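Local coordinates for protein PA0821 (Pseudomonas aeruginosa, PDB 7DRG) that probably acts as a type VI secretion immunity protein (antitoxin) that neutralises a putative VRR-NUC domain-containing effector encoded in the PAAR2 cluster, at residues 63-68 with 146-151; 197-202 with 307-312; 268-273 with 291-296; 296-301 with 333-338. One frame throughout, in Å; residues are numbered along the deposited sequence.

Contact 1. Residues 63-68 with 146-151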
loop_
_atom_site.group_PDB
_atom_site.type_symbol
_atom_site.label_atom_id
_atom_site.label_comp_id
_atom_site.label_asym_id
_atom_site.label_seq_id
_atom_site.Cartn_x
_atom_site.Cartn_y
_atom_site.Cartn_z
ATOM N N ASP B 63 -4.952 -29.329 -23.135
ATOM C CA ASP B 63 -5.092 -29.199 -24.585
ATOM C C ASP B 63 -5.857 -27.929 -24.948
ATOM O O ASP B 63 -5.466 -27.190 -25.857
ATOM C CB ASP B 63 -5.817 -30.414 -25.165
ATOM C CG ASP B 63 -4.958 -31.667 -25.213
ATOM O OD1 ASP B 63 -3.714 -31.568 -25.123
ATOM O OD2 ASP B 63 -5.550 -32.759 -25.373
ATOM N N GLU B 64 -6.964 -27.680 -24.245
ATOM C CA GLU B 64 -7.769 -26.478 -24.461
ATOM C C GLU B 64 -6.967 -25.212 -24.193
ATOM O O GLU B 64 -7.037 -24.236 -24.951
ATOM C CB GLU B 64 -8.983 -26.510 -23.544
ATOM C CG GLU B 64 -10.229 -27.061 -24.123
ATOM C CD GLU B 64 -11.424 -26.649 -23.295
ATOM O OE1 GLU B 64 -11.667 -27.292 -22.254
ATOM O OE2 GLU B 64 -12.097 -25.666 -23.675
ATOM N N PHE B 65 -6.224 -25.202 -23.087
ATOM C CA PHE B 65 -5.432 -24.036 -22.718
ATOM C C PHE B 65 -4.283 -23.826 -23.695
ATOM O O PHE B 65 -4.002 -22.694 -24.108
ATOM C CB PHE B 65 -4.917 -24.218 -21.293
ATOM C CG PHE B 65 -3.974 -23.148 -20.837
ATOM C CD1 PHE B 65 -4.457 -21.933 -20.383
ATOM C CD2 PHE B 65 -2.602 -23.367 -20.847
ATOM C CE1 PHE B 65 -3.583 -20.948 -19.945
ATOM C CE2 PHE B 65 -1.725 -22.381 -20.403
ATOM C CZ PHE B 65 -2.225 -21.174 -19.963
ATOM N N GLU B 66 -3.625 -24.915 -24.087
ATOM C CA GLU B 66 -2.441 -24.813 -24.928
ATOM C C GLU B 66 -2.783 -24.303 -26.321
ATOM O O GLU B 66 -1.930 -23.688 -26.974
ATOM C CB GLU B 66 -1.739 -26.172 -24.997
ATOM C CG GLU B 66 -0.327 -26.134 -25.528
ATOM C CD GLU B 66 0.361 -27.486 -25.451
ATOM O OE1 GLU B 66 -0.276 -28.499 -25.820
ATOM O OE2 GLU B 66 1.538 -27.536 -25.022
ATOM N N ARG B 67 -4.013 -24.541 -26.798
ATOM C CA ARG B 67 -4.405 -23.970 -28.084
ATOM C C ARG B 67 -4.269 -22.455 -28.073
ATOM O O ARG B 67 -3.895 -21.855 -29.089
ATOM C CB ARG B 67 -5.838 -24.371 -28.442
ATOM C CG ARG B 67 -6.245 -23.928 -29.842
ATOM C CD ARG B 67 -7.688 -24.291 -30.174
ATOM N NE ARG B 67 -8.633 -23.642 -29.269
ATOM C CZ ARG B 67 -9.058 -22.390 -29.399
ATOM N NH1 ARG B 67 -8.625 -21.639 -30.405
ATOM N NH2 ARG B 67 -9.914 -21.888 -28.519
ATOM N N LEU B 68 -4.528 -21.824 -26.927
ATOM C CA LEU B 68 -4.347 -20.385 -26.801
ATOM C C LEU B 68 -2.921 -20.007 -26.427
ATOM O O LEU B 68 -2.398 -19.003 -26.922
ATOM C CB LEU B 68 -5.298 -19.819 -25.744
ATOM C CG LEU B 68 -6.755 -20.265 -25.798
ATOM C CD1 LEU B 68 -7.539 -19.543 -24.707
ATOM C CD2 LEU B 68 -7.351 -20.011 -27.180
ATOM N N LEU B 146 -5.948 -26.883 -9.498
ATOM C CA LEU B 146 -5.561 -26.429 -10.828
ATOM C C LEU B 146 -5.678 -24.915 -10.854
ATOM O O LEU B 146 -6.740 -24.374 -10.534
ATOM C CB LEU B 146 -6.459 -27.028 -11.918
ATOM C CG LEU B 146 -6.280 -26.438 -13.319
ATOM C CD1 LEU B 146 -4.866 -26.662 -13.845
ATOM C CD2 LEU B 146 -7.286 -27.036 -14.292
ATOM N N GLU B 147 -4.602 -24.237 -11.245
ATOM C CA GLU B 147 -4.623 -22.792 -11.437
ATOM C C GLU B 147 -4.158 -22.479 -12.846
ATOM O O GLU B 147 -3.222 -23.103 -13.351
ATOM C CB GLU B 147 -3.714 -22.053 -10.449
ATOM C CG GLU B 147 -4.147 -22.095 -9.016
ATOM C CD GLU B 147 -3.530 -20.960 -8.221
ATOM O OE1 GLU B 147 -4.285 -20.071 -7.793
ATOM O OE2 GLU B 147 -2.287 -20.945 -8.046
ATOM N N PHE B 148 -4.800 -21.506 -13.479
ATOM C CA PHE B 148 -4.407 -21.154 -14.832
ATOM C C PHE B 148 -4.730 -19.690 -15.061
ATOM O O PHE B 148 -5.579 -19.111 -14.382
ATOM C CB PHE B 148 -5.100 -22.051 -15.870
ATOM C CG PHE B 148 -6.565 -21.789 -16.009
ATOM C CD1 PHE B 148 -7.452 -22.234 -15.050
ATOM C CD2 PHE B 148 -7.051 -21.075 -17.093
ATOM C CE1 PHE B 148 -8.818 -21.980 -15.179
ATOM C CE2 PHE B 148 -8.411 -20.814 -17.229
ATOM C CZ PHE B 148 -9.292 -21.272 -16.262
ATOM N N SER B 149 -4.026 -19.079 -16.007
ATOM C CA SER B 149 -4.224 -17.653 -16.190
ATOM C C SER B 149 -3.915 -17.242 -17.618
ATOM O O SER B 149 -3.156 -17.902 -18.330
ATOM C CB SER B 149 -3.351 -16.843 -15.224
ATOM O OG SER B 149 -1.984 -16.908 -15.607
ATOM N N VAL B 150 -4.501 -16.112 -18.005
ATOM C CA VAL B 150 -4.197 -15.446 -19.270
ATOM C C VAL B 150 -3.900 -13.979 -18.984
ATOM O O VAL B 150 -4.285 -13.444 -17.931
ATOM C CB VAL B 150 -5.365 -15.574 -20.276
ATOM C CG1 VAL B 150 -5.731 -17.045 -20.528
ATOM C CG2 VAL B 150 -6.581 -14.763 -19.792
ATOM N N PRO B 151 -3.239 -13.291 -19.918
ATOM C CA PRO B 151 -2.970 -11.860 -19.734
ATOM C C PRO B 151 -4.241 -11.031 -19.796
ATOM O O PRO B 151 -5.234 -11.410 -20.419
ATOM C CB PRO B 151 -2.043 -11.513 -20.908
ATOM C CG PRO B 151 -1.521 -12.820 -21.403
ATOM C CD PRO B 151 -2.562 -13.835 -21.107
#

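Contact 2. Residues 197-202 with 307-312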
loop_
_atom_site.group_PDB
_atom_site.type_symbol
_atom_site.label_atom_id
_atom_site.label_comp_id
_atom_site.label_asym_id
_atom_site.label_seq_id
_atom_site.Cartn_x
_atom_site.Cartn_y
_atom_site.Cartn_z
ATOM N N SER B 197 4.948 -7.446 -2.353
ATOM C CA SER B 197 4.289 -6.707 -3.428
ATOM C C SER B 197 2.813 -7.067 -3.508
ATOM O O SER B 197 1.960 -6.188 -3.673
ATOM C CB SER B 197 4.977 -6.990 -4.763
ATOM O OG SER B 197 6.359 -6.671 -4.714
ATOM N N GLU B 198 2.499 -8.360 -3.392
ATOM C CA GLU B 198 1.107 -8.794 -3.390
ATOM C C GLU B 198 0.347 -8.231 -2.188
ATOM O O GLU B 198 -0.803 -7.797 -2.315
ATOM C CB GLU B 198 1.058 -10.323 -3.413
ATOM C CG GLU B 198 -0.337 -10.906 -3.422
ATOM C CD GLU B 198 -0.317 -12.421 -3.498
ATOM O OE1 GLU B 198 0.328 -13.063 -2.646
ATOM O OE2 GLU B 198 -0.939 -12.973 -4.427
ATOM N N ALA B 199 0.987 -8.202 -1.015
ATOM C CA ALA B 199 0.314 -7.694 0.178
ATOM C C ALA B 199 0.012 -6.203 0.053
ATOM O O ALA B 199 -1.063 -5.739 0.456
ATOM C CB ALA B 199 1.173 -7.972 1.412
ATOM N N PHE B 200 0.949 -5.443 -0.514
ATOM C CA PHE B 200 0.744 -4.014 -0.721
ATOM C C PHE B 200 -0.407 -3.765 -1.686
ATOM O O PHE B 200 -1.259 -2.900 -1.452
ATOM C CB PHE B 200 2.049 -3.406 -1.236
ATOM C CG PHE B 200 1.935 -1.995 -1.726
ATOM C CD1 PHE B 200 1.424 -0.995 -0.918
ATOM C CD2 PHE B 200 2.395 -1.662 -2.987
ATOM C CE1 PHE B 200 1.351 0.316 -1.370
ATOM C CE2 PHE B 200 2.323 -0.360 -3.447
ATOM C CZ PHE B 200 1.795 0.631 -2.639
HETATM N N MSE B 201 -0.463 -4.539 -2.759
HETATM C CA MSE B 201 -1.532 -4.424 -3.735
HETATM C C MSE B 201 -2.893 -4.824 -3.159
HETATM O O MSE B 201 -3.908 -4.189 -3.456
HETATM C CB MSE B 201 -1.184 -5.272 -4.956
HETATM C CG MSE B 201 -0.113 -4.655 -5.832
HETATM SE SE MSE B 201 -0.709 -2.919 -6.490
HETATM C CE MSE B 201 0.886 -1.917 -6.188
ATOM N N ALA B 202 -2.901 -5.868 -2.328
ATOM C CA ALA B 202 -4.151 -6.379 -1.770
ATOM C C ALA B 202 -4.890 -5.304 -0.988
ATOM O O ALA B 202 -6.121 -5.208 -1.060
ATOM C CB ALA B 202 -3.869 -7.580 -0.872
ATOM N N SER B 307 -2.468 -18.028 7.633
ATOM C CA SER B 307 -1.717 -16.975 6.966
ATOM C C SER B 307 -1.722 -17.181 5.453
ATOM O O SER B 307 -1.688 -18.312 4.958
ATOM C CB SER B 307 -0.291 -16.933 7.502
ATOM O OG SER B 307 -0.314 -16.567 8.873
ATOM N N LEU B 308 -1.807 -16.070 4.722
ATOM C CA LEU B 308 -1.722 -16.095 3.269
ATOM C C LEU B 308 -0.285 -16.076 2.774
ATOM O O LEU B 308 -0.009 -16.569 1.674
ATOM C CB LEU B 308 -2.476 -14.898 2.683
ATOM C CG LEU B 308 -3.999 -15.027 2.760
ATOM C CD1 LEU B 308 -4.662 -13.670 2.644
ATOM C CD2 LEU B 308 -4.488 -15.970 1.664
ATOM N N HIS B 309 0.626 -15.523 3.572
ATOM C CA HIS B 309 2.017 -15.307 3.204
ATOM C C HIS B 309 2.935 -15.934 4.247
ATOM O O HIS B 309 2.506 -16.318 5.335
ATOM C CB HIS B 309 2.319 -13.803 3.088
ATOM C CG HIS B 309 1.704 -13.159 1.887
ATOM N ND1 HIS B 309 1.393 -11.817 1.833
ATOM C CD2 HIS B 309 1.342 -13.680 0.690
ATOM C CE1 HIS B 309 0.870 -11.539 0.650
ATOM N NE2 HIS B 309 0.835 -12.651 -0.063
ATOM N N GLY B 310 4.216 -16.026 3.907
ATOM C CA GLY B 310 5.230 -16.391 4.876
ATOM C C GLY B 310 5.492 -15.267 5.868
ATOM O O GLY B 310 4.936 -14.171 5.790
ATOM N N GLY B 311 6.369 -15.558 6.827
ATOM C CA GLY B 311 6.697 -14.573 7.844
ATOM C C GLY B 311 7.580 -13.457 7.313
ATOM O O GLY B 311 8.320 -13.617 6.344
ATOM N N SER B 312 7.495 -12.301 7.970
ATOM C CA SER B 312 8.302 -11.151 7.592
ATOM C C SER B 312 9.731 -11.309 8.095
ATOM O O SER B 312 9.965 -11.699 9.243
ATOM C CB SER B 312 7.691 -9.867 8.148
ATOM O OG SER B 312 8.445 -8.736 7.749
#

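Contact 3. Residues 268-273 with 291-296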
loop_
_atom_site.group_PDB
_atom_site.type_symbol
_atom_site.label_atom_id
_atom_site.label_comp_id
_atom_site.label_asym_id
_atom_site.label_seq_id
_atom_site.Cartn_x
_atom_site.Cartn_y
_atom_site.Cartn_z
ATOM N N VAL B 268 -22.341 -24.857 -9.626
ATOM C CA VAL B 268 -22.639 -23.671 -10.416
ATOM C C VAL B 268 -21.434 -22.741 -10.388
ATOM O O VAL B 268 -20.697 -22.677 -9.399
ATOM C CB VAL B 268 -23.915 -22.959 -9.904
ATOM C CG1 VAL B 268 -23.717 -22.416 -8.495
ATOM C CG2 VAL B 268 -24.358 -21.860 -10.869
ATOM N N VAL B 269 -21.213 -22.046 -11.502
ATOM C CA VAL B 269 -20.295 -20.913 -11.555
ATOM C C VAL B 269 -21.125 -19.642 -11.649
ATOM O O VAL B 269 -22.024 -19.535 -12.495
ATOM C CB VAL B 269 -19.313 -21.007 -12.735
ATOM C CG1 VAL B 269 -18.477 -19.710 -12.830
ATOM C CG2 VAL B 269 -18.402 -22.199 -12.570
ATOM N N ILE B 270 -20.830 -18.688 -10.780
ATOM C CA ILE B 270 -21.485 -17.385 -10.767
ATOM C C ILE B 270 -20.536 -16.379 -11.396
ATOM O O ILE B 270 -19.362 -16.314 -11.019
ATOM C CB ILE B 270 -21.857 -16.965 -9.336
ATOM C CG1 ILE B 270 -22.701 -18.047 -8.665
ATOM C CG2 ILE B 270 -22.578 -15.610 -9.338
ATOM C CD1 ILE B 270 -22.981 -17.791 -7.207
ATOM N N GLN B 271 -21.034 -15.605 -12.358
ATOM C CA GLN B 271 -20.275 -14.523 -12.973
ATOM C C GLN B 271 -20.782 -13.207 -12.398
ATOM O O GLN B 271 -21.963 -12.877 -12.548
ATOM C CB GLN B 271 -20.417 -14.543 -14.498
ATOM C CG GLN B 271 -19.778 -13.333 -15.187
ATOM C CD GLN B 271 -19.945 -13.351 -16.702
ATOM O OE1 GLN B 271 -20.271 -14.386 -17.293
ATOM N NE2 GLN B 271 -19.706 -12.210 -17.338
ATOM N N ALA B 272 -19.901 -12.469 -11.727
ATOM C CA ALA B 272 -20.279 -11.222 -11.060
ATOM C C ALA B 272 -19.813 -10.048 -11.912
ATOM O O ALA B 272 -18.720 -9.520 -11.720
ATOM C CB ALA B 272 -19.677 -11.158 -9.658
ATOM N N GLY B 273 -20.665 -9.606 -12.833
ATOM C CA GLY B 273 -20.372 -8.428 -13.621
ATOM C C GLY B 273 -19.874 -8.752 -15.021
ATOM O O GLY B 273 -19.548 -9.891 -15.363
ATOM N N VAL B 291 -19.332 -6.939 -4.008
ATOM C CA VAL B 291 -19.953 -6.651 -2.716
ATOM C C VAL B 291 -21.278 -7.390 -2.589
ATOM O O VAL B 291 -21.587 -7.991 -1.551
ATOM C CB VAL B 291 -20.142 -5.133 -2.540
ATOM C CG1 VAL B 291 -21.125 -4.833 -1.396
ATOM C CG2 VAL B 291 -18.815 -4.462 -2.310
ATOM N N LEU B 292 -22.087 -7.352 -3.648
ATOM C CA LEU B 292 -23.390 -7.999 -3.590
ATOM C C LEU B 292 -23.258 -9.518 -3.508
ATOM O O LEU B 292 -23.979 -10.170 -2.742
ATOM C CB LEU B 292 -24.229 -7.580 -4.797
ATOM C CG LEU B 292 -24.651 -6.109 -4.811
ATOM C CD1 LEU B 292 -25.316 -5.775 -6.132
ATOM C CD2 LEU B 292 -25.576 -5.786 -3.636
ATOM N N LEU B 293 -22.331 -10.104 -4.270
ATOM C CA LEU B 293 -22.164 -11.549 -4.196
ATOM C C LEU B 293 -21.563 -11.971 -2.862
ATOM O O LEU B 293 -21.982 -12.978 -2.280
ATOM C CB LEU B 293 -21.298 -12.040 -5.353
ATOM C CG LEU B 293 -21.106 -13.557 -5.376
ATOM C CD1 LEU B 293 -22.439 -14.288 -5.510
ATOM C CD2 LEU B 293 -20.194 -13.934 -6.507
ATOM N N ASN B 294 -20.572 -11.223 -2.366
ATOM C CA ASN B 294 -19.986 -11.548 -1.071
ATOM C C ASN B 294 -21.033 -11.494 0.033
ATOM O O ASN B 294 -21.013 -12.314 0.956
ATOM C CB ASN B 294 -18.823 -10.597 -0.774
ATOM C CG ASN B 294 -18.238 -10.784 0.619
ATOM O OD1 ASN B 294 -17.375 -11.636 0.837
ATOM N ND2 ASN B 294 -18.689 -9.961 1.564
ATOM N N HIS B 295 -21.960 -10.534 -0.050
ATOM C CA HIS B 295 -23.030 -10.452 0.940
ATOM C C HIS B 295 -23.897 -11.707 0.920
ATOM O O HIS B 295 -24.265 -12.235 1.976
ATOM C CB HIS B 295 -23.870 -9.202 0.685
ATOM C CG HIS B 295 -24.839 -8.892 1.782
ATOM N ND1 HIS B 295 -24.451 -8.340 2.983
ATOM C CD2 HIS B 295 -26.180 -9.062 1.860
ATOM C CE1 HIS B 295 -25.511 -8.181 3.754
ATOM N NE2 HIS B 295 -26.574 -8.609 3.096
ATOM N N ALA B 296 -24.216 -12.208 -0.277
ATOM C CA ALA B 296 -25.060 -13.396 -0.393
ATOM C C ALA B 296 -24.360 -14.661 0.093
ATOM O O ALA B 296 -25.027 -15.594 0.557
ATOM C CB ALA B 296 -25.507 -13.584 -1.844
#

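Contact 4. Residues 296-301 with 333-338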
loop_
_atom_site.group_PDB
_atom_site.type_symbol
_atom_site.label_atom_id
_atom_site.label_comp_id
_atom_site.label_asym_id
_atom_site.label_seq_id
_atom_site.Cartn_x
_atom_site.Cartn_y
_atom_site.Cartn_z
ATOM N N ALA B 296 -24.216 -12.208 -0.277
ATOM C CA ALA B 296 -25.060 -13.396 -0.393
ATOM C C ALA B 296 -24.360 -14.661 0.093
ATOM O O ALA B 296 -25.027 -15.594 0.557
ATOM C CB ALA B 296 -25.507 -13.584 -1.844
ATOM N N LEU B 297 -23.032 -14.723 -0.005
ATOM C CA LEU B 297 -22.296 -15.950 0.269
ATOM C C LEU B 297 -21.474 -15.920 1.550
ATOM O O LEU B 297 -20.865 -16.935 1.889
ATOM C CB LEU B 297 -21.371 -16.280 -0.909
ATOM C CG LEU B 297 -22.060 -16.556 -2.245
ATOM C CD1 LEU B 297 -21.036 -16.969 -3.297
ATOM C CD2 LEU B 297 -23.128 -17.628 -2.087
ATOM N N LYS B 298 -21.431 -14.803 2.280
ATOM C CA LYS B 298 -20.513 -14.755 3.413
ATOM C C LYS B 298 -20.902 -15.717 4.528
ATOM O O LYS B 298 -20.065 -16.019 5.388
ATOM C CB LYS B 298 -20.401 -13.330 3.949
ATOM C CG LYS B 298 -21.684 -12.729 4.469
ATOM C CD LYS B 298 -21.438 -11.266 4.802
ATOM C CE LYS B 298 -22.602 -10.644 5.545
ATOM N NZ LYS B 298 -22.312 -9.215 5.840
ATOM N N GLY B 299 -22.138 -16.216 4.526
ATOM C CA GLY B 299 -22.525 -17.262 5.456
ATOM C C GLY B 299 -21.789 -18.570 5.257
ATOM O O GLY B 299 -21.760 -19.396 6.176
ATOM N N ILE B 300 -21.192 -18.783 4.084
ATOM C CA ILE B 300 -20.405 -19.983 3.830
ATOM C C ILE B 300 -18.929 -19.652 3.591
ATOM O O ILE B 300 -18.214 -20.431 2.980
ATOM C CB ILE B 300 -20.983 -20.811 2.665
ATOM C CG1 ILE B 300 -20.948 -20.031 1.342
ATOM C CG2 ILE B 300 -22.388 -21.286 3.000
ATOM C CD1 ILE B 300 -21.039 -20.917 0.097
ATOM N N ARG B 301 -18.461 -18.506 4.073
ATOM C CA ARG B 301 -17.057 -18.139 3.945
ATOM C C ARG B 301 -16.260 -18.681 5.128
ATOM O O ARG B 301 -16.755 -18.719 6.258
ATOM C CB ARG B 301 -16.911 -16.617 3.867
ATOM C CG ARG B 301 -15.528 -16.136 3.449
ATOM C CD ARG B 301 -15.526 -14.625 3.327
ATOM N NE ARG B 301 -15.685 -13.963 4.618
ATOM C CZ ARG B 301 -16.370 -12.838 4.798
ATOM N NH1 ARG B 301 -16.975 -12.261 3.770
ATOM N NH2 ARG B 301 -16.462 -12.300 6.006
ATOM N N VAL B 333 -20.178 -5.501 3.937
ATOM C CA VAL B 333 -20.905 -4.256 4.158
ATOM C C VAL B 333 -22.053 -4.537 5.123
ATOM O O VAL B 333 -22.386 -5.688 5.407
ATOM C CB VAL B 333 -21.441 -3.642 2.845
ATOM C CG1 VAL B 333 -20.302 -3.306 1.890
ATOM C CG2 VAL B 333 -22.435 -4.580 2.189
ATOM N N GLU B 334 -22.659 -3.464 5.632
ATOM C CA GLU B 334 -23.829 -3.602 6.495
ATOM C C GLU B 334 -25.070 -3.915 5.668
ATOM O O GLU B 334 -25.216 -3.437 4.539
ATOM C CB GLU B 334 -24.066 -2.326 7.309
ATOM C CG GLU B 334 -22.912 -1.918 8.214
ATOM C CD GLU B 334 -22.499 -3.018 9.174
ATOM O OE1 GLU B 334 -23.380 -3.778 9.632
ATOM O OE2 GLU B 334 -21.287 -3.126 9.463
ATOM N N ASP B 335 -25.967 -4.724 6.247
ATOM C CA ASP B 335 -27.217 -5.086 5.578
ATOM C C ASP B 335 -27.968 -3.859 5.079
ATOM O O ASP B 335 -28.552 -3.876 3.989
ATOM C CB ASP B 335 -28.118 -5.883 6.525
ATOM C CG ASP B 335 -27.561 -7.248 6.861
ATOM O OD1 ASP B 335 -26.350 -7.467 6.652
ATOM O OD2 ASP B 335 -28.340 -8.106 7.329
ATOM N N SER B 336 -27.970 -2.785 5.870
ATOM C CA SER B 336 -28.741 -1.597 5.529
ATOM C C SER B 336 -28.217 -0.891 4.286
ATOM O O SER B 336 -28.955 -0.111 3.676
ATOM C CB SER B 336 -28.751 -0.630 6.713
ATOM O OG SER B 336 -27.433 -0.307 7.116
ATOM N N GLU B 337 -26.975 -1.154 3.882
ATOM C CA GLU B 337 -26.382 -0.480 2.734
ATOM C C GLU B 337 -26.584 -1.237 1.429
ATOM O O GLU B 337 -26.184 -0.737 0.374
ATOM C CB GLU B 337 -24.884 -0.248 2.968
ATOM C CG GLU B 337 -24.591 0.752 4.082
ATOM C CD GLU B 337 -25.354 2.058 3.910
ATOM O OE1 GLU B 337 -25.117 2.765 2.905
ATOM O OE2 GLU B 337 -26.204 2.370 4.772
ATOM N N ILE B 338 -27.201 -2.416 1.474
ATOM C CA ILE B 338 -27.358 -3.217 0.260
ATOM C C ILE B 338 -28.180 -2.498 -0.806
ATOM O O ILE B 338 -27.746 -2.468 -1.969
ATOM C CB ILE B 338 -27.910 -4.607 0.614
ATOM C CG1 ILE B 338 -26.838 -5.417 1.354
ATOM C CG2 ILE B 338 -28.377 -5.350 -0.636
ATOM C CD1 ILE B 338 -25.588 -5.668 0.526
HETATM O O HOH W 1 -21.638 -7.986 3.433
#

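Contact 1. Residues 63-68 with 146-151
F65 reaches down from helix 52-69 onto strand 144-151, in the helix-on-sheet packing of an alpha+beta fold with antiparallel strands. The two short axes pass 10.6 Å apart and run nearly parallel, crossing at 20°, a spacing that a large aromatic side chain can bridge. The apolar contacts come first. With CG anti to its backbone N (chi1 174°), F65 extends from the helix toward the strand, and its CD1 meets F148 CD2 at 4.3 Å, the two rings touching obliquely. Farther along the strand, V150 CG1 lies 4.5 Å from F65 CE1, a loose contact of the same apolar kind. Phenylalanine and valine suit this buried layer because neither brings a polar group that would need a partner. Around the contact, F127 packs on the F65 ring, while F162 and F169 meet F148, making an aromatic cluster between helices and strands. On the polar side, the hydroxyl of S149, whose CB points away from the helix, bonds to A124 O and N185 ND2. Its backbone carbonyl, by contrast, faces the aromatic ring: S149 O lies in the F65 ring plane at the C-H edge, 3.5 Å from F65 CE1.

Contact 2. Residues 197-202 with 307-312
H309 meets E198 in a histidine-carboxylate hydrogen bond that ties the loop before helix 321-328 to helix 191-204. The first shell is small. H309 NE2 donates to E198 OE1 over 2.7 Å, with an N-H...O angle of 164°, short and nearly straight. The carboxylate oxygen sits almost in the imidazole plane, whereas the donor approaches OE1 on its anti side and 23° out of the carboxylate plane. The two flat groups are themselves only 16° apart, close to coplanar. Torsions set up the meeting: E198 has CG anti to the backbone N and continues extended, which carries the carboxylate off the helix surface to the ring's NE2. In the next shell, L319 N bonds to H309 ND1, so both ring nitrogens are engaged and the ring's rotation is fixed, consistent with a neutral imidazole protonated on NE2. G211 N makes a weak bond to E198 OE2, and E195 holds G310 N of the loop. F200, which follows A199 in the helix, packs on A199 of the second subunit, so this helix also lies at the dimer interface. Beside the histidine-carboxylate bond, a residue as small as alanine lets the imidazole come near the helix: A199 CB lies at the ring edge, 3.7 Å from H309 CE1.

Contact 3. Residues 268-273 with 291-296
No ring or amide of the two segments comes between I270, A272 and L293, which join strand 267-272 of a beta hairpin to helix 288-297 packed against it; the flat group at hand is the Q271 amide, on the side turned away from the helix. At its edge, Q271 NE2 donates to G273 O over 3.1 Å, with the acceptor only 12° from the amide plane and the donor tilted 22° from the carbonyl plane. Q271 OE1 is held by Y262 OH and NE2 also by N356 O, so this buried amide is gripped at both ends. G273, with phi at 101°, has to be glycine: a CB would jam against the carbonyl O of A272. Strand alternation turns I270 and A272 to the helix and Q271 away; both helix-facing residues are aliphatic. L293, its CG anti to the backbone N, sends both methyls to the strand: CD1 lies 3.9 Å from I270 CD1, and the two branches straddle I270 CG2, each 4.1 Å from it. Branched leucine and isoleucine interlock well here, with F261 packing on I270 and T234 beside L293. A272 is small enough to let the helix approach closely where the strand ends, and its CB touches L293 CD2 at 4.2 Å.

Contact 4. Residues 296-301 with 333-338
K298 and V333 are the nearest residues along the two backbones, yet their CA atoms remain 10.5 Å apart, so the link depends on one long side chain. Residues 296-301 continue from helix 288-297 into a 3-10 turn at 298-299, where I300 N bonds to L297 O at 2.9 Å. In the other segment, V333 and E334 are extended and pass into a 3-10 turn at 335-337, closed by E337 N to E334 O, which leads into helix 338-348. Lysine suits the gap by its length: CG lies between the backbone N and the carbonyl carbon (chi1 61°), and beyond it every bond is trans, delivering the ammonium to the facing loop. There K298 NZ donates to water 1 at 2.8 Å. The same water 1 accepts from V333 N at 2.9 Å, bridging side chain and main chain. V333 O lies 3.6 Å from K298 NZ. D335 OD1 is 4.5 Å from K298 NZ, too far for a salt bridge. V333 points its CB away from residues 296-301, and its side chain packs on V291 and R286. D332, the residue just before V333, touches the K298 side chain and forms a salt bridge with R301. The contact thus combines a shared water with, probably, a longer-range attraction between opposite charges. At the protein surface such a link is probably weak and adaptable.

Contacts 3 and 4 are neighbours, their centres 11 Å apart: they share A296, both use helix 288-297, and touch directly, for example where V291 packs on V333. The others are more scattered, with contact 1 about 23 Å from contact 3 and 26 Å from contact 2, and contact 2 about 25 Å from both 3 and 4, all between centres. Along the chain contact 1 closes first; contact 3 is nested within the loop closed by contact 2, whereas contacts 2 and 4 interleave. Helices thus pack on connected antiparallel strands at two places, contacts 1 and 3, while contact 2 joins a loop to helix 191-204 and contact 4 joins the end region of helix 288-297 to a surface loop through water.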